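Local structure of Cif-like 1 (Burkholderia cenocepacia, 7JQY) at residues Thr115-Val120 / Tyr130-Gln135; Asp157-Lys160 / Gln166-His169; Pro58-Thr63 / Ala212-Ala217; Leu251-Asp256 / Pro291-Arg296; Arg24-Arg29 / Ala70-Gly75. The protein probably hydrolyses epoxides, as a Cif-like member of the alpha/beta hydrolase family that assembles into an octamer. The protein carries 1 engineered substitution. All blocks are in the same frame, centred on the assembly; numbering follows the deposited sequence.

How the contacts relate
Contacts 1, 4 and 5 each bring a helix against the central sheet, whereas contact 2 lies among helices away from it and contact 3 joins that helical region to a loop of the core. Contacts 1 and 4 are buried and wholly apolar, branched aliphatic side chains of a strand meeting an aromatic ring in each. Contact 3, also buried, adds a tyrosine hydroxyl bond to a backbone carbonyl. Contact 2 is a surface contact made by one isoleucine methyl, and contact 5, partly buried, mixes a phenylalanine with an arginine and a glutamate. Contacts 4 and 5 meet, T295 CG2 lying 3.5 Å from A70 CB; contacts 2 and 5 are farthest apart, their centres separated by about 36 Å.

Contact 1: Thr115-Val120 / Tyr130-Gln135; sequences TRIHLV and YAYAAQ
I117 and L119, two residues apart on one strand, both point at Y132 and divide it between them. The apolar contacts are two. CD2 of L119 covers the root of the tyrosine, 3.8 Å from its CB and almost as near to CG and CD2. I117 comes from the opposite direction and sets CD1 at the far end of the ring, 3.9 Å from CE2 of Y132 and close to CZ and OH. Y132 CG stands opposite its backbone N (chi1 -161°), which lays the ring along the strand with both methyls at an oblique slant to it. No hydrogen bond crosses the interface. Within the helix, Q135 NE2 bonds back to A131 O at 2.9 Å, well above the carbonyl plane, while the backbone N of Q135 reaches the same oxygen from the other face, so this acceptor serves two donors. Strand 117-122 and helix 124-135 begin a beta-alpha-beta crossover completed by strand 140-146, and the turn between them, which carries the engineered S123, is consistent with a nucleophile elbow. Helix 98-111 adds I105 and R106 against Y132 and V109 against I117, while V52 of strand 50-54 touches both I117 and L119.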
# COMPACT_ATOMS: atom_id res chain seq x y z
N THR B 115 -33.07 3.08 38.79
CA THR B 115 -34.14 3.87 38.20
C THR B 115 -33.84 5.36 38.23
O THR B 115 -34.33 6.08 37.36
CB THR B 115 -35.50 3.62 38.88
OG1 THR B 115 -35.33 3.55 40.31
CG2 THR B 115 -36.14 2.34 38.37
N ARG B 116 -33.03 5.83 39.19
CA ARG B 116 -32.63 7.25 39.33
C ARG B 116 -31.10 7.39 39.18
O ARG B 116 -30.36 6.67 39.85
CB ARG B 116 -33.09 7.81 40.68
CG ARG B 116 -34.59 7.79 40.88
CD ARG B 116 -35.30 8.66 39.86
NE ARG B 116 -36.75 8.68 40.06
CZ ARG B 116 -37.60 7.84 39.49
NH1 ARG B 116 -37.15 6.89 38.68
NH2 ARG B 116 -38.90 7.93 39.74
N ILE B 117 -30.62 8.29 38.32
CA ILE B 117 -29.20 8.41 38.00
C ILE B 117 -28.85 9.88 37.93
O ILE B 117 -29.70 10.73 37.65
CB ILE B 117 -28.84 7.74 36.66
CG1 ILE B 117 -29.60 8.45 35.54
CG2 ILE B 117 -29.16 6.24 36.69
CD1 ILE B 117 -29.18 8.06 34.15
N HIS B 118 -27.60 10.20 38.24
CA HIS B 118 -26.99 11.45 37.81
C HIS B 118 -26.39 11.21 36.44
O HIS B 118 -25.92 10.10 36.14
CB HIS B 118 -25.92 11.91 38.79
CG HIS B 118 -26.41 12.07 40.20
ND1 HIS B 118 -27.00 13.23 40.66
CD2 HIS B 118 -26.42 11.21 41.24
CE1 HIS B 118 -27.33 13.08 41.93
NE2 HIS B 118 -26.99 11.86 42.30
N LEU B 119 -26.44 12.22 35.58
CA LEU B 119 -26.13 12.03 34.17
C LEU B 119 -25.17 13.12 33.70
O LEU B 119 -25.46 14.31 33.84
CB LEU B 119 -27.41 12.04 33.33
CG LEU B 119 -27.33 11.53 31.89
CD1 LEU B 119 -26.59 10.20 31.82
CD2 LEU B 119 -28.72 11.43 31.29
N VAL B 120 -24.05 12.70 33.12
CA VAL B 120 -23.01 13.58 32.59
C VAL B 120 -22.76 13.23 31.13
O VAL B 120 -22.55 12.06 30.80
CB VAL B 120 -21.70 13.46 33.39
CG1 VAL B 120 -20.69 14.52 32.92
CG2 VAL B 120 -21.97 13.53 34.88
N TYR B 130 -29.30 14.75 27.07
CA TYR B 130 -30.45 15.64 27.06
C TYR B 130 -31.72 14.91 26.64
O TYR B 130 -32.77 15.06 27.28
CB TYR B 130 -30.21 16.83 26.12
CG TYR B 130 -31.47 17.62 25.86
CD1 TYR B 130 -32.03 18.41 26.86
CD2 TYR B 130 -32.12 17.56 24.64
CE1 TYR B 130 -33.19 19.13 26.64
CE2 TYR B 130 -33.29 18.26 24.41
CZ TYR B 130 -33.82 19.05 25.42
OH TYR B 130 -34.98 19.75 25.19
N ALA B 131 -31.64 14.09 25.59
CA ALA B 131 -32.79 13.31 25.15
C ALA B 131 -33.25 12.34 26.22
O ALA B 131 -34.44 12.04 26.31
CB ALA B 131 -32.46 12.57 23.85
N TYR B 132 -32.32 11.85 27.04
CA TYR B 132 -32.70 11.02 28.18
C TYR B 132 -33.55 11.82 29.15
O TYR B 132 -34.64 11.39 29.55
CB TYR B 132 -31.44 10.48 28.86
CG TYR B 132 -31.62 9.28 29.78
CD1 TYR B 132 -32.76 9.12 30.57
CD2 TYR B 132 -30.64 8.30 29.86
CE1 TYR B 132 -32.92 8.02 31.40
CE2 TYR B 132 -30.78 7.20 30.69
CZ TYR B 132 -31.92 7.07 31.46
OH TYR B 132 -32.04 5.97 32.28
N ALA B 133 -33.08 13.02 29.52
CA ALA B 133 -33.82 13.85 30.47
C ALA B 133 -35.14 14.34 29.89
O ALA B 133 -36.12 14.47 30.63
CB ALA B 133 -32.97 15.03 30.92
N ALA B 134 -35.19 14.58 28.58
CA ALA B 134 -36.42 15.08 27.99
C ALA B 134 -37.49 14.00 27.95
O ALA B 134 -38.68 14.28 28.15
CB ALA B 134 -36.16 15.62 26.59
N GLN B 135 -37.09 12.75 27.70
CA GLN B 135 -38.05 11.65 27.57
C GLN B 135 -38.46 11.06 28.91
O GLN B 135 -39.59 10.58 29.05
CB GLN B 135 -37.48 10.56 26.67
CG GLN B 135 -37.66 10.84 25.19
CD GLN B 135 -36.77 9.98 24.32
OE1 GLN B 135 -37.22 9.36 23.36
NE2 GLN B 135 -35.48 9.95 24.66

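Contact 2: Asp157-Lys160 / Gln166-His169; sequences DEAK and QIWH
One methyl of I167 makes nearly the whole contact with A159 and K160. Its CD1 lies against the backbone where the two helical residues join, 3.5 Å from A159 O. K160 CA is 4.0 Å from the same I167 CD1. The side-chain part is slacker, CB of A159 standing 4.2 Å from I167 CD1. CG1 of I167 sits between its backbone N and carbonyl carbon (chi1 60°), and the nearly straight extension beyond it (chi2 166°) drives the methyl out to the helix. Both segments belong to the run of helices between strands 140-146 and 250-255, which corresponds to the cap, or lid, of alpha/beta hydrolases of the epoxide hydrolase type; the contact closes a short loop between helix 154-161 and helix 169-173. Away from the methyl the contact thins out. CB of K160 points away from I167, and NZ forms a salt bridge with E235, with A163 of a second subunit packing on the lysine. E158 faces solvent and has a long, weak ion pair with R154. The loop beyond I167 is steadied from its own side: H169 CB sits over the centre of the W168 ring, 3.7 Å above its plane, the H169 ring has Q166 O at its edge and in its plane, and R198 NH2 donates a hydrogen bond to that oxygen.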
# COMPACT_ATOMS: atom_id res chain seq x y z
N ASP B 157 -27.98 26.61 16.12
CA ASP B 157 -28.39 27.13 14.82
C ASP B 157 -27.51 28.28 14.36
O ASP B 157 -27.33 28.47 13.15
CB ASP B 157 -29.86 27.57 14.86
CG ASP B 157 -30.82 26.38 14.91
OD1 ASP B 157 -31.70 26.36 15.79
OD2 ASP B 157 -30.67 25.45 14.08
N GLU B 158 -26.90 29.01 15.29
CA GLU B 158 -26.05 30.12 14.87
C GLU B 158 -24.69 29.65 14.40
O GLU B 158 -24.12 30.24 13.48
CB GLU B 158 -25.87 31.11 16.03
CG GLU B 158 -27.12 31.89 16.42
CD GLU B 158 -26.98 32.57 17.78
OE1 GLU B 158 -27.94 33.24 18.21
OE2 GLU B 158 -25.91 32.44 18.41
N ALA B 159 -24.18 28.54 14.96
CA ALA B 159 -22.96 27.94 14.43
C ALA B 159 -23.17 27.47 13.00
O ALA B 159 -22.27 27.59 12.16
CB ALA B 159 -22.52 26.78 15.32
N LYS B 160 -24.37 26.97 12.70
CA LYS B 160 -24.67 26.49 11.35
C LYS B 160 -24.79 27.66 10.38
O LYS B 160 -24.23 27.61 9.27
CB LYS B 160 -25.96 25.69 11.39
CG LYS B 160 -26.23 24.82 10.17
CD LYS B 160 -27.15 23.65 10.53
CE LYS B 160 -28.60 23.96 10.20
NZ LYS B 160 -29.43 22.75 9.92
N GLN B 166 -15.41 25.65 13.16
CA GLN B 166 -15.21 24.51 14.04
C GLN B 166 -16.18 23.36 13.78
O GLN B 166 -16.05 22.31 14.41
CB GLN B 166 -15.35 24.94 15.51
CG GLN B 166 -14.46 26.10 15.90
CD GLN B 166 -13.05 25.67 16.22
OE1 GLN B 166 -12.80 25.03 17.25
NE2 GLN B 166 -12.10 26.01 15.34
N ILE B 167 -17.14 23.53 12.87
CA ILE B 167 -18.03 22.45 12.48
C ILE B 167 -17.86 22.16 10.99
O ILE B 167 -18.78 21.64 10.35
CB ILE B 167 -19.50 22.77 12.84
CG1 ILE B 167 -19.97 24.03 12.12
CG2 ILE B 167 -19.66 22.94 14.34
CD1 ILE B 167 -21.48 24.22 12.16
N TRP B 168 -16.68 22.45 10.46
CA TRP B 168 -16.40 22.14 9.06
C TRP B 168 -16.66 20.67 8.75
O TRP B 168 -17.06 20.32 7.63
CB TRP B 168 -14.94 22.47 8.73
CG TRP B 168 -13.94 21.52 9.36
CD1 TRP B 168 -13.27 21.69 10.54
CD2 TRP B 168 -13.51 20.24 8.84
NE1 TRP B 168 -12.46 20.60 10.79
CE2 TRP B 168 -12.59 19.70 9.77
CE3 TRP B 168 -13.83 19.51 7.69
CZ2 TRP B 168 -11.98 18.47 9.57
CZ3 TRP B 168 -13.22 18.27 7.51
CH2 TRP B 168 -12.30 17.77 8.44
N HIS B 169 -16.46 19.79 9.74
CA HIS B 169 -16.51 18.35 9.53
C HIS B 169 -17.93 17.81 9.46
O HIS B 169 -18.10 16.64 9.10
CB HIS B 169 -15.71 17.66 10.64
CG HIS B 169 -16.24 17.91 12.01
ND1 HIS B 169 -16.18 19.15 12.62
CD2 HIS B 169 -16.84 17.08 12.90
CE1 HIS B 169 -16.73 19.08 13.82
NE2 HIS B 169 -17.14 17.83 14.02

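Contact 3: Pro58-Thr63 / Ala212-Ala217; sequences PQTWYT and ADAYAA
Y215, on helix 205-215, lays its ring along the backbone of P58 and Q59. From CB, with CG opposite the carbonyl carbon (chi1 -76°), the ring heads for the loop. CD2 comes within 4.2 Å of P58 C, and CE2, next along that side, is tight against the same atom at 3.3 Å. Over one face stands P58 CB, 4.2 Å from the ring centroid and offset toward the rim, a CH-pi contact. CZ lies 3.5 Å from Q59 O, and at the tip OH donates to that oxygen at 2.7 Å, in the carbonyl plane and on a lone pair. The loop holds the HGxP sequence of epoxide hydrolases, with H55, G56 and W57 before P58 and a cis peptide before the proline; in relatives it helps form the oxyanion hole. The tyrosine thus ties the helical cap region to a loop probably at the active site. W57 meets the Y215 ring edge-to-face, and the Q59 amide is held by R122, G56 and Y195. Alongside, T60 CG2 packs on A214 CB at 3.8 Å, while T60 OG1 accepts from Y62 N, forming an ST turn.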
# COMPACT_ATOMS: atom_id res chain seq x y z
N PRO B 58 -14.56 12.16 18.80
CA PRO B 58 -14.24 10.74 18.57
C PRO B 58 -13.72 10.10 19.85
O PRO B 58 -12.51 9.99 20.01
CB PRO B 58 -13.15 10.80 17.52
CG PRO B 58 -12.41 12.14 17.82
CD PRO B 58 -13.34 12.98 18.70
N GLN B 59 -14.61 9.68 20.74
CA GLN B 59 -14.21 9.26 22.07
C GLN B 59 -14.80 7.90 22.40
O GLN B 59 -15.58 7.32 21.63
CB GLN B 59 -14.62 10.30 23.11
CG GLN B 59 -14.22 11.73 22.71
CD GLN B 59 -14.51 12.73 23.80
OE1 GLN B 59 -15.65 12.85 24.27
NE2 GLN B 59 -13.48 13.45 24.23
N THR B 60 -14.39 7.38 23.55
CA THR B 60 -14.95 6.20 24.18
C THR B 60 -15.09 6.53 25.66
O THR B 60 -14.81 7.66 26.08
CB THR B 60 -14.05 4.97 24.00
OG1 THR B 60 -12.81 5.22 24.66
CG2 THR B 60 -13.83 4.64 22.53
N TRP B 61 -15.47 5.52 26.45
CA TRP B 61 -15.50 5.68 27.91
C TRP B 61 -14.17 6.20 28.44
O TRP B 61 -14.13 6.86 29.49
CB TRP B 61 -15.83 4.34 28.57
CG TRP B 61 -14.68 3.38 28.55
CD1 TRP B 61 -14.43 2.42 27.62
CD2 TRP B 61 -13.59 3.32 29.49
NE1 TRP B 61 -13.26 1.76 27.92
CE2 TRP B 61 -12.73 2.29 29.07
CE3 TRP B 61 -13.27 4.04 30.65
CZ2 TRP B 61 -11.57 1.95 29.76
CZ3 TRP B 61 -12.11 3.69 31.34
CH2 TRP B 61 -11.28 2.67 30.89
N TYR B 62 -13.07 5.90 27.74
CA TYR B 62 -11.73 6.21 28.23
C TYR B 62 -11.54 7.70 28.52
O TYR B 62 -10.60 8.06 29.23
CB TYR B 62 -10.70 5.71 27.21
CG TYR B 62 -9.23 5.93 27.56
CD1 TYR B 62 -8.57 5.06 28.42
CD2 TYR B 62 -8.51 6.98 26.99
CE1 TYR B 62 -7.21 5.25 28.72
CE2 TYR B 62 -7.17 7.16 27.28
CZ TYR B 62 -6.52 6.30 28.15
OH TYR B 62 -5.19 6.49 28.44
N THR B 63 -12.40 8.56 27.98
CA THR B 63 -12.24 9.99 28.23
C THR B 63 -12.54 10.37 29.68
O THR B 63 -12.07 11.41 30.13
CB THR B 63 -13.11 10.80 27.26
OG1 THR B 63 -12.65 12.15 27.25
CG2 THR B 63 -14.58 10.78 27.65
N ALA B 212 -8.30 6.99 18.65
CA ALA B 212 -8.14 6.77 17.21
C ALA B 212 -8.15 5.28 16.88
O ALA B 212 -8.73 4.86 15.87
CB ALA B 212 -6.86 7.44 16.72
N ASP B 213 -7.50 4.45 17.72
CA ASP B 213 -7.49 3.00 17.46
C ASP B 213 -8.88 2.39 17.61
O ASP B 213 -9.21 1.42 16.91
CB ASP B 213 -6.47 2.30 18.37
CG ASP B 213 -5.03 2.72 18.05
OD1 ASP B 213 -4.81 3.51 17.09
OD2 ASP B 213 -4.11 2.28 18.77
N ALA B 214 -9.71 2.91 18.50
CA ALA B 214 -11.08 2.40 18.58
C ALA B 214 -11.84 2.67 17.29
O ALA B 214 -12.58 1.80 16.81
CB ALA B 214 -11.80 3.02 19.77
N TYR B 215 -11.67 3.85 16.70
CA TYR B 215 -12.38 4.23 15.48
C TYR B 215 -11.81 3.58 14.23
O TYR B 215 -12.46 3.63 13.18
CB TYR B 215 -12.40 5.78 15.36
CG TYR B 215 -13.41 6.35 16.34
CD1 TYR B 215 -14.73 6.56 15.95
CD2 TYR B 215 -13.07 6.57 17.67
CE1 TYR B 215 -15.67 7.01 16.86
CE2 TYR B 215 -14.00 7.02 18.58
CZ TYR B 215 -15.30 7.25 18.16
OH TYR B 215 -16.25 7.69 19.07
N ALA B 216 -10.65 2.93 14.33
CA ALA B 216 -10.13 2.13 13.23
C ALA B 216 -10.74 0.73 13.18
O ALA B 216 -10.59 0.03 12.17
CB ALA B 216 -8.60 2.02 13.35
N ALA B 217 -11.44 0.32 14.22
CA ALA B 217 -12.04 -1.01 14.28
C ALA B 217 -13.14 -1.17 13.22
O ALA B 217 -13.71 -0.18 12.76
CB ALA B 217 -12.60 -1.27 15.68

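Contact 4: Leu251-Asp256 / Pro291-Arg296; sequences LALAGD and PAFLTR
L253 splits its two methyls between neighbouring residues of a helix, F293 and L294. CD1 meets CD1 of L294 at 3.6 Å, methyl against methyl. CD2 turns to the phenylalanine and lies 3.9 Å from CE1 of F293 and 4.1 Å from its CZ, slanted to the ring, so the far end of the ring does the touching. CB of F293 points toward the strand, with CG opposite its backbone N (chi1 169°). CB of L294 points along the interface rather than into it, and only the end of the chain comes near. No hydrogen bond crosses the interface. In the next shell, A277 of strand 274-279 touches both L253 and F293, A279 and P280 also pack on the phenylalanine, Q297, one helical turn on from F293, touches L253, and V67 lies against L294. The helix start is secured by polar bonds, N290 OD1 accepting from F293 N. Within the first turn, T295 N bonds to P291 O at 2.7 Å. T295 OG1 adds a weak bond to the same oxygen. On the reverse face of strand 250-255, A252 and A254 meet helix 262-268. A parallel strand covered by helices on both faces, one of them the C-terminal helix 291-303, is the layered build of the alpha/beta hydrolase fold.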
# COMPACT_ATOMS: atom_id res chain seq x y z
N LEU B 251 -26.26 21.55 35.23
CA LEU B 251 -24.96 22.21 35.29
C LEU B 251 -24.38 22.24 33.88
O LEU B 251 -24.42 21.23 33.17
CB LEU B 251 -24.01 21.48 36.24
CG LEU B 251 -22.54 21.89 36.25
CD1 LEU B 251 -22.35 23.25 36.88
CD2 LEU B 251 -21.69 20.84 36.98
N ALA B 252 -23.88 23.41 33.47
CA ALA B 252 -23.28 23.61 32.15
C ALA B 252 -21.83 24.03 32.31
O ALA B 252 -21.53 24.99 33.04
CB ALA B 252 -24.06 24.67 31.35
N LEU B 253 -20.92 23.34 31.61
CA LEU B 253 -19.48 23.59 31.72
C LEU B 253 -18.82 23.56 30.35
O LEU B 253 -19.19 22.77 29.49
CB LEU B 253 -18.79 22.57 32.62
CG LEU B 253 -19.30 22.40 34.05
CD1 LEU B 253 -18.67 21.16 34.68
CD2 LEU B 253 -18.99 23.63 34.87
N ALA B 254 -17.81 24.42 30.16
CA ALA B 254 -17.02 24.44 28.94
C ALA B 254 -15.74 25.22 29.18
O ALA B 254 -15.62 25.96 30.15
CB ALA B 254 -17.81 25.04 27.76
N GLY B 255 -14.76 25.01 28.30
CA GLY B 255 -13.49 25.70 28.43
C GLY B 255 -13.54 27.10 27.85
O GLY B 255 -14.24 27.37 26.87
N ASP B 256 -12.75 28.01 28.44
CA ASP B 256 -12.77 29.39 27.97
C ASP B 256 -12.15 29.52 26.58
O ASP B 256 -12.41 30.53 25.91
CB ASP B 256 -12.04 30.32 28.95
CG ASP B 256 -10.57 29.97 29.11
OD1 ASP B 256 -10.14 28.89 28.64
OD2 ASP B 256 -9.83 30.78 29.71
N PRO B 291 -9.57 17.75 34.10
CA PRO B 291 -10.44 16.91 34.95
C PRO B 291 -10.48 17.37 36.40
O PRO B 291 -11.41 17.01 37.12
CB PRO B 291 -9.84 15.51 34.80
CG PRO B 291 -8.42 15.74 34.43
CD PRO B 291 -8.41 17.00 33.60
N ALA B 292 -9.46 18.09 36.86
CA ALA B 292 -9.48 18.62 38.22
C ALA B 292 -10.62 19.63 38.38
O ALA B 292 -11.36 19.59 39.37
CB ALA B 292 -8.13 19.26 38.56
N PHE B 293 -10.75 20.55 37.43
CA PHE B 293 -11.87 21.49 37.45
C PHE B 293 -13.20 20.75 37.33
O PHE B 293 -14.16 21.06 38.05
CB PHE B 293 -11.73 22.48 36.29
CG PHE B 293 -12.94 23.33 36.06
CD1 PHE B 293 -13.96 22.90 35.22
CD2 PHE B 293 -13.05 24.58 36.66
CE1 PHE B 293 -15.08 23.69 35.01
CE2 PHE B 293 -14.16 25.38 36.44
CZ PHE B 293 -15.18 24.94 35.62
N LEU B 294 -13.27 19.78 36.43
CA LEU B 294 -14.51 19.06 36.19
C LEU B 294 -14.91 18.24 37.39
O LEU B 294 -16.08 18.23 37.80
CB LEU B 294 -14.35 18.16 34.97
CG LEU B 294 -15.51 17.23 34.66
CD1 LEU B 294 -16.75 18.07 34.47
CD2 LEU B 294 -15.18 16.43 33.40
N THR B 295 -13.95 17.54 37.97
CA THR B 295 -14.26 16.72 39.12
C THR B 295 -14.78 17.59 40.24
O THR B 295 -15.73 17.23 40.94
CB THR B 295 -13.04 15.90 39.56
OG1 THR B 295 -12.86 14.83 38.63
CG2 THR B 295 -13.23 15.30 40.94
N ARG B 296 -14.18 18.77 40.41
CA ARG B 296 -14.60 19.69 41.46
C ARG B 296 -16.01 20.21 41.21
O ARG B 296 -16.81 20.36 42.14
CB ARG B 296 -13.62 20.86 41.57
CG ARG B 296 -13.98 21.87 42.64
CD ARG B 296 -14.10 21.21 44.00
NE ARG B 296 -14.52 22.16 45.03
CZ ARG B 296 -14.74 21.83 46.30
NH1 ARG B 296 -14.58 20.57 46.70
NH2 ARG B 296 -15.12 22.75 47.17

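Contact 5: Arg24-Arg29 / Ala70-Gly75; sequences RRFSRR and ALAEDG
NH1 of R25 rests against two carbons of the facing helix, A72 CB and E73 CG, each 3.9 Å away. A72 CB comes at the edge of the guanidinium, in its plane, while E73 CG lies over one face. The arginine chain bends at its third torsion (chi3 55°), bringing the guanidinium round to the helix. The opposite charges stay apart: R25 NE is 4.7 Å from E73 OE2, and the two planar groups stand 85° to each other, so any attraction is probably modest. Next to it, F26 CZ packs on A72 CB at 4.2 Å, with the ring stacked on F22 and backed by V41. The contact joins the short helix 22-25 and strand 26-32, outermost in the sheet of this chain, to helix 68-73, which ends in a Schellman motif: G75, with positive phi, is its C-prime residue, and G75 N bonds to A72 O at 3.2 Å. Just beyond the helix, D74 makes a salt bridge with R303 of helix 291-303. The strand side faces a third subunit, whose M13 packs on F26 and whose G12 N bonds to S27 OG. Farther along, R29 NH1 bonds to R28 O at 3.1 Å from above the carbonyl plane.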
# COMPACT_ATOMS: atom_id res chain seq x y z
N ARG B 24 -7.53 -1.98 39.42
CA ARG B 24 -8.06 -2.80 40.50
C ARG B 24 -9.44 -2.34 40.91
O ARG B 24 -10.14 -3.07 41.62
CB ARG B 24 -7.12 -2.75 41.71
CG ARG B 24 -5.82 -3.43 41.43
CD ARG B 24 -5.99 -4.92 41.63
NE ARG B 24 -5.27 -5.71 40.64
CZ ARG B 24 -5.78 -6.16 39.50
NH1 ARG B 24 -7.04 -5.91 39.16
NH2 ARG B 24 -5.02 -6.89 38.68
N ARG B 25 -9.86 -1.16 40.47
CA ARG B 25 -11.16 -0.62 40.88
C ARG B 25 -12.30 -0.61 39.86
O ARG B 25 -13.46 -0.45 40.25
CB ARG B 25 -10.98 0.78 41.46
CG ARG B 25 -10.21 0.82 42.77
CD ARG B 25 -10.09 2.24 43.30
NE ARG B 25 -11.39 2.89 43.43
CZ ARG B 25 -12.15 2.82 44.52
NH1 ARG B 25 -13.32 3.44 44.56
NH2 ARG B 25 -11.73 2.14 45.58
N PHE B 26 -12.01 -0.76 38.58
CA PHE B 26 -13.09 -0.72 37.61
C PHE B 26 -13.07 -2.01 36.82
O PHE B 26 -12.06 -2.72 36.78
CB PHE B 26 -12.97 0.51 36.71
CG PHE B 26 -13.12 1.80 37.46
CD1 PHE B 26 -14.37 2.40 37.58
CD2 PHE B 26 -12.04 2.40 38.06
CE1 PHE B 26 -14.52 3.58 38.28
CE2 PHE B 26 -12.19 3.59 38.76
CZ PHE B 26 -13.43 4.17 38.87
N SER B 27 -14.19 -2.31 36.17
CA SER B 27 -14.34 -3.56 35.46
C SER B 27 -15.03 -3.29 34.13
O SER B 27 -15.90 -2.42 34.04
CB SER B 27 -15.18 -4.57 36.26
OG SER B 27 -14.58 -4.81 37.52
N ARG B 28 -14.66 -4.07 33.13
CA ARG B 28 -15.31 -4.00 31.83
C ARG B 28 -16.46 -4.98 31.83
O ARG B 28 -16.30 -6.14 32.23
CB ARG B 28 -14.32 -4.32 30.70
CG ARG B 28 -13.10 -3.41 30.67
CD ARG B 28 -12.23 -3.74 29.48
NE ARG B 28 -13.06 -4.12 28.35
CZ ARG B 28 -12.63 -4.79 27.29
NH1 ARG B 28 -11.36 -5.16 27.21
NH2 ARG B 28 -13.47 -5.10 26.32
N ARG B 29 -17.62 -4.53 31.37
CA ARG B 29 -18.84 -5.31 31.39
C ARG B 29 -19.59 -5.07 30.09
O ARG B 29 -19.39 -4.06 29.40
CB ARG B 29 -19.73 -4.92 32.58
CG ARG B 29 -19.77 -5.89 33.73
CD ARG B 29 -18.51 -5.86 34.55
NE ARG B 29 -18.47 -7.00 35.47
CZ ARG B 29 -17.46 -7.87 35.54
NH1 ARG B 29 -16.33 -7.64 34.89
NH2 ARG B 29 -17.53 -8.89 36.39
N ALA B 70 -12.48 9.66 41.36
CA ALA B 70 -12.96 10.58 42.38
C ALA B 70 -14.47 10.44 42.61
O ALA B 70 -14.94 10.57 43.74
CB ALA B 70 -12.60 12.02 42.01
N LEU B 71 -15.23 10.18 41.54
CA LEU B 71 -16.67 9.98 41.71
C LEU B 71 -16.95 8.73 42.54
O LEU B 71 -17.78 8.75 43.45
CB LEU B 71 -17.35 9.86 40.35
CG LEU B 71 -17.54 11.14 39.55
CD1 LEU B 71 -18.20 10.84 38.22
CD2 LEU B 71 -18.38 12.12 40.36
N ALA B 72 -16.23 7.65 42.25
CA ALA B 72 -16.46 6.40 42.97
C ALA B 72 -15.95 6.46 44.40
O ALA B 72 -16.45 5.74 45.27
CB ALA B 72 -15.81 5.25 42.22
N GLU B 73 -14.91 7.27 44.68
CA GLU B 73 -14.39 7.24 46.04
C GLU B 73 -15.37 7.98 46.97
O GLU B 73 -15.31 7.79 48.20
CB GLU B 73 -12.96 7.81 46.09
CG GLU B 73 -11.85 7.00 45.38
CD GLU B 73 -10.46 7.62 45.39
OE1 GLU B 73 -10.34 8.82 45.78
OE2 GLU B 73 -9.59 7.02 44.68
N ASP B 74 -16.26 8.82 46.41
CA ASP B 74 -17.29 9.53 47.17
C ASP B 74 -18.59 8.75 47.24
O ASP B 74 -19.64 9.33 47.53
CB ASP B 74 -17.60 10.89 46.54
CG ASP B 74 -17.03 12.05 47.32
OD1 ASP B 74 -16.00 11.84 48.01
OD2 ASP B 74 -17.61 13.15 47.28
N GLY B 75 -18.55 7.45 46.95
CA GLY B 75 -19.70 6.58 47.10
C GLY B 75 -20.62 6.50 45.91
O GLY B 75 -21.69 5.88 46.03